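Local coordinates for high affinity transport system protein p37 (Mycoplasma hyorhinis, PDB 3EKI) that binds thiamine diphosphate as the extracytoplasmic lipoprotein of a high-affinity transport system, probably delivering it for uptake, at residues A[389-392]-A[393-397]; A[347-350]-A[351-354]. All coordinates share one frame; numbering follows the deposited sequence.

Contact 1. Residues A[389-392]-A[393-397]; sequences NFQK and EIVEV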
# COMPACT_ATOMS: atom_id res chain seq x y z
N ASN A 389 -5.74 -19.82 -0.09
CA ASN A 389 -5.93 -19.98 1.34
C ASN A 389 -5.72 -18.63 2.04
O ASN A 389 -4.56 -18.27 2.26
CB ASN A 389 -4.94 -20.99 1.90
CG ASN A 389 -5.23 -21.33 3.35
OD1 ASN A 389 -5.75 -20.50 4.11
ND2 ASN A 389 -4.88 -22.56 3.73
N PHE A 390 -6.81 -17.96 2.32
CA PHE A 390 -6.71 -16.61 2.86
C PHE A 390 -6.04 -16.60 4.23
O PHE A 390 -5.23 -15.71 4.50
CB PHE A 390 -8.09 -16.00 2.97
CG PHE A 390 -8.14 -14.58 3.53
CD1 PHE A 390 -7.72 -13.53 2.74
CD2 PHE A 390 -8.60 -14.30 4.79
CE1 PHE A 390 -7.77 -12.23 3.18
CE2 PHE A 390 -8.67 -13.00 5.26
CZ PHE A 390 -8.25 -11.95 4.46
N GLN A 391 -6.36 -17.57 5.07
CA GLN A 391 -5.73 -17.57 6.39
C GLN A 391 -4.22 -17.67 6.33
O GLN A 391 -3.46 -16.97 7.04
CB GLN A 391 -6.30 -18.71 7.24
CG GLN A 391 -5.55 -18.80 8.56
CD GLN A 391 -6.02 -17.72 9.53
OE1 GLN A 391 -7.06 -17.08 9.32
NE2 GLN A 391 -5.25 -17.55 10.60
N LYS A 392 -3.72 -18.55 5.47
CA LYS A 392 -2.29 -18.77 5.32
C LYS A 392 -1.55 -17.69 4.55
O LYS A 392 -0.48 -17.22 4.94
CB LYS A 392 -2.12 -20.10 4.56
CG LYS A 392 -0.70 -20.59 4.36
CD LYS A 392 -0.61 -22.10 4.17
CE LYS A 392 -1.71 -22.90 4.85
NZ LYS A 392 -1.44 -24.36 4.88
N GLU A 393 -2.14 -17.26 3.44
CA GLU A 393 -1.48 -16.37 2.53
C GLU A 393 -1.60 -14.90 2.93
O GLU A 393 -0.80 -14.11 2.56
CB GLU A 393 -2.08 -16.55 1.14
CG GLU A 393 -1.62 -17.79 0.43
CD GLU A 393 -2.21 -17.85 -0.93
OE1 GLU A 393 -1.52 -17.44 -1.85
OE2 GLU A 393 -3.36 -18.12 -0.98
N ILE A 394 -2.62 -14.57 3.68
CA ILE A 394 -2.83 -13.18 4.04
C ILE A 394 -2.84 -12.99 5.56
O ILE A 394 -2.13 -12.20 6.04
CB ILE A 394 -4.16 -12.59 3.47
CG1 ILE A 394 -4.28 -12.88 2.00
CG2 ILE A 394 -4.26 -11.08 3.68
CD1 ILE A 394 -3.30 -12.24 1.20
N VAL A 395 -3.73 -13.68 6.25
CA VAL A 395 -3.89 -13.43 7.67
C VAL A 395 -2.60 -13.74 8.45
O VAL A 395 -2.17 -12.97 9.21
CB VAL A 395 -5.07 -14.26 8.35
CG1 VAL A 395 -5.08 -14.03 9.81
CG2 VAL A 395 -6.37 -13.89 7.75
N GLU A 396 -2.04 -14.89 8.21
CA GLU A 396 -0.86 -15.28 8.98
C GLU A 396 0.29 -14.34 8.62
O GLU A 396 1.11 -14.12 9.40
CB GLU A 396 -0.42 -16.73 8.78
CG GLU A 396 -1.30 -17.66 9.50
CD GLU A 396 -1.11 -19.07 9.12
OE1 GLU A 396 -0.22 -19.41 8.41
OE2 GLU A 396 -1.90 -19.84 9.56
N VAL A 397 0.35 -13.86 7.42
CA VAL A 397 1.45 -13.02 7.06
C VAL A 397 1.31 -11.69 7.78
O VAL A 397 2.26 -11.18 8.26
CB VAL A 397 1.47 -12.79 5.53
CG1 VAL A 397 2.57 -11.77 5.00
CG2 VAL A 397 1.64 -14.07 4.86
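The F390 ring meets I394 and V395 at two separate sets of atoms, both obliquely. On one flank CD1 of F390 lies 3.6 Å from CG1 of I394; on the other, CE2 of F390 is 3.5 Å from CG2 of V395, the two side chains crossing at about a right angle. With CG anti to the backbone N (chi1 -180°), F390 carries its ring beside its carbonyl carbon, toward the following turn. L130, V131 and L134 of helix 127-136 also touch F390, packing the start of the helix against helix 127-136. A bend at chi2 brings the Q391 amide obliquely across V395, with OE1 of Q391 3.6 Å from V395 CB.

These residues form the first turns of the C-terminal helix 390-402. N389 is its N-cap: OD1 of N389 accepts from K392 N at 3.1 Å, with the donor 65° above the carbonyl plane. The E393 carboxylate, one residue past the position of a capping box, accepts from the N-cap's own N-H, its OE2 lying 3.1 Å from N389 N; D388 N gives the same oxygen a second bond. A wider, pi-type turn follows at 393-395. There F390 O receives two donors, I394 N at 3.0 Å and V395 N at 3.1 Å, the latter in the carbonyl plane and nearly straight (N-H...O 168°).

Contact 2. Residues A[347-350]-A[351-354]; sequences VFRK and SVNQ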
# COMPACT_ATOMS: atom_id res chain seq x y z
N VAL A 347 -11.81 -8.59 -3.09
CA VAL A 347 -12.82 -9.22 -2.29
C VAL A 347 -14.19 -9.07 -2.92
O VAL A 347 -14.55 -8.02 -3.45
CB VAL A 347 -12.74 -8.61 -0.87
CG1 VAL A 347 -12.96 -7.11 -0.87
CG2 VAL A 347 -13.75 -9.32 0.02
N PHE A 348 -14.96 -10.16 -2.89
CA PHE A 348 -16.30 -10.23 -3.42
C PHE A 348 -17.39 -10.18 -2.36
O PHE A 348 -17.14 -10.66 -1.26
CB PHE A 348 -16.56 -11.57 -4.16
CG PHE A 348 -15.89 -11.66 -5.51
CD1 PHE A 348 -16.50 -11.07 -6.61
CD2 PHE A 348 -14.69 -12.34 -5.64
CE1 PHE A 348 -15.88 -11.16 -7.85
CE2 PHE A 348 -14.06 -12.40 -6.87
CZ PHE A 348 -14.67 -11.79 -7.95
N ARG A 349 -18.53 -9.62 -2.70
CA ARG A 349 -19.73 -9.90 -1.91
C ARG A 349 -19.98 -11.42 -1.98
O ARG A 349 -19.62 -12.11 -2.93
CB ARG A 349 -20.93 -9.07 -2.32
CG ARG A 349 -21.43 -9.36 -3.73
CD ARG A 349 -22.71 -8.61 -4.10
NE ARG A 349 -23.18 -9.03 -5.42
CZ ARG A 349 -23.99 -10.02 -5.73
NH1 ARG A 349 -24.49 -10.80 -4.78
NH2 ARG A 349 -24.30 -10.24 -7.00
N LYS A 350 -20.54 -11.96 -0.91
CA LYS A 350 -20.54 -13.38 -0.67
C LYS A 350 -21.34 -14.17 -1.70
O LYS A 350 -20.95 -15.30 -2.02
CB LYS A 350 -21.12 -13.67 0.73
CG LYS A 350 -20.59 -14.94 1.38
CD LYS A 350 -21.35 -15.15 2.68
CE LYS A 350 -20.57 -15.98 3.68
NZ LYS A 350 -20.78 -15.46 5.07
N SER A 351 -22.42 -13.59 -2.19
CA SER A 351 -23.31 -14.35 -3.07
C SER A 351 -22.97 -14.32 -4.54
O SER A 351 -23.71 -14.87 -5.36
CB SER A 351 -24.77 -13.90 -2.85
OG SER A 351 -25.17 -14.23 -1.52
N VAL A 352 -21.85 -13.73 -4.97
CA VAL A 352 -21.47 -13.88 -6.37
C VAL A 352 -21.10 -15.32 -6.63
O VAL A 352 -20.33 -15.94 -5.88
CB VAL A 352 -20.26 -12.99 -6.75
CG1 VAL A 352 -19.77 -13.38 -8.13
CG2 VAL A 352 -20.64 -11.53 -6.65
N ASN A 353 -21.62 -15.94 -7.69
CA ASN A 353 -21.33 -17.34 -7.99
C ASN A 353 -19.84 -17.65 -8.02
O ASN A 353 -19.08 -16.86 -8.60
CB ASN A 353 -21.93 -17.67 -9.36
CG ASN A 353 -21.63 -19.07 -9.84
OD1 ASN A 353 -20.64 -19.32 -10.52
ND2 ASN A 353 -22.53 -19.97 -9.45
N GLN A 354 -19.42 -18.73 -7.39
CA GLN A 354 -18.02 -19.14 -7.31
C GLN A 354 -17.33 -19.29 -8.65
O GLN A 354 -16.18 -18.89 -8.82
CB GLN A 354 -17.88 -20.48 -6.56
CG GLN A 354 -16.76 -20.51 -5.53
CD GLN A 354 -16.87 -21.66 -4.55
OE1 GLN A 354 -15.96 -22.50 -4.46
NE2 GLN A 354 -17.97 -21.73 -3.80
O HOH W 1 -25.39 -12.74 -7.56
O HOH W 2 -21.12 -17.44 -3.77
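A type I beta turn from R349 to V352 follows the strand that leads into it, and its closing bond, V352 N to R349 O, is straight (171°) but weak at 3.4 Å. Inside the turn, V352 meets R349 with one methyl. CG2 of V352 lies 3.7 Å from CG of R349 and also stands 3.6 Å above one face of the guanidinium plane, offset toward the rim. The R349 chain makes this possible because CG sits between the backbone N and the carbonyl carbon (chi1 65°) and the chain then runs extended to NE, crossing V352 at about a right angle. S351 adds a second approach, its CB 3.7 Å from NH1 of R349. The same V352 methyl reaches F348 more loosely, with CG2 of V352 4.2 Å from CD1 of F348, whose ring also meets that of F122.

Two waters add bridges, one from the guanidinium to S351 O, the other between the carbonyls of K350 and V352. The first accepts from R349 NH2 at 2.8 Å and donates a weak bond to S351 O; the second lies 2.7 Å from V352 O, in position to donate to it and to K350 O. Beyond the turn, N353 is the N-cap of helix 354-369, its OD1 accepting from E356 N.

The polar end of R349 is directed at acids: NE bonds D121, NH1 forms a salt bridge with D116, and NH2 bonds D43. S351 OG bonds the other carboxylate oxygen of D116. D43 and D121 are also calcium ligands, and the R349 side chain comes within about 4 Å of the ion. R349 thus lies in the second shell, where its bonds to D43 and D121 probably help to position these two ligands, and its positive charge probably helps the calcium ion offset the clustered carboxylates.

How the contacts relate
Contacts 1 and 2 are both local, each within one continuous stretch at a boundary of a regular element, yet they differ in setting. Contact 1 is largely at the surface, with I394 buried, and begins a helix; contact 2 is mostly buried and leads from a strand into a helix. Their centres are 19 Å apart and their nearest atoms about 7 Å, without touching. Strand 141-152 is common ground: F390, E393 and I394 touch it in contact 1, as do F348 and K350 in contact 2. The first relies on capping and backbone bonds with apolar contacts around one ring, whereas the second combines a weak turn bond and waters with charged groups beside calcium.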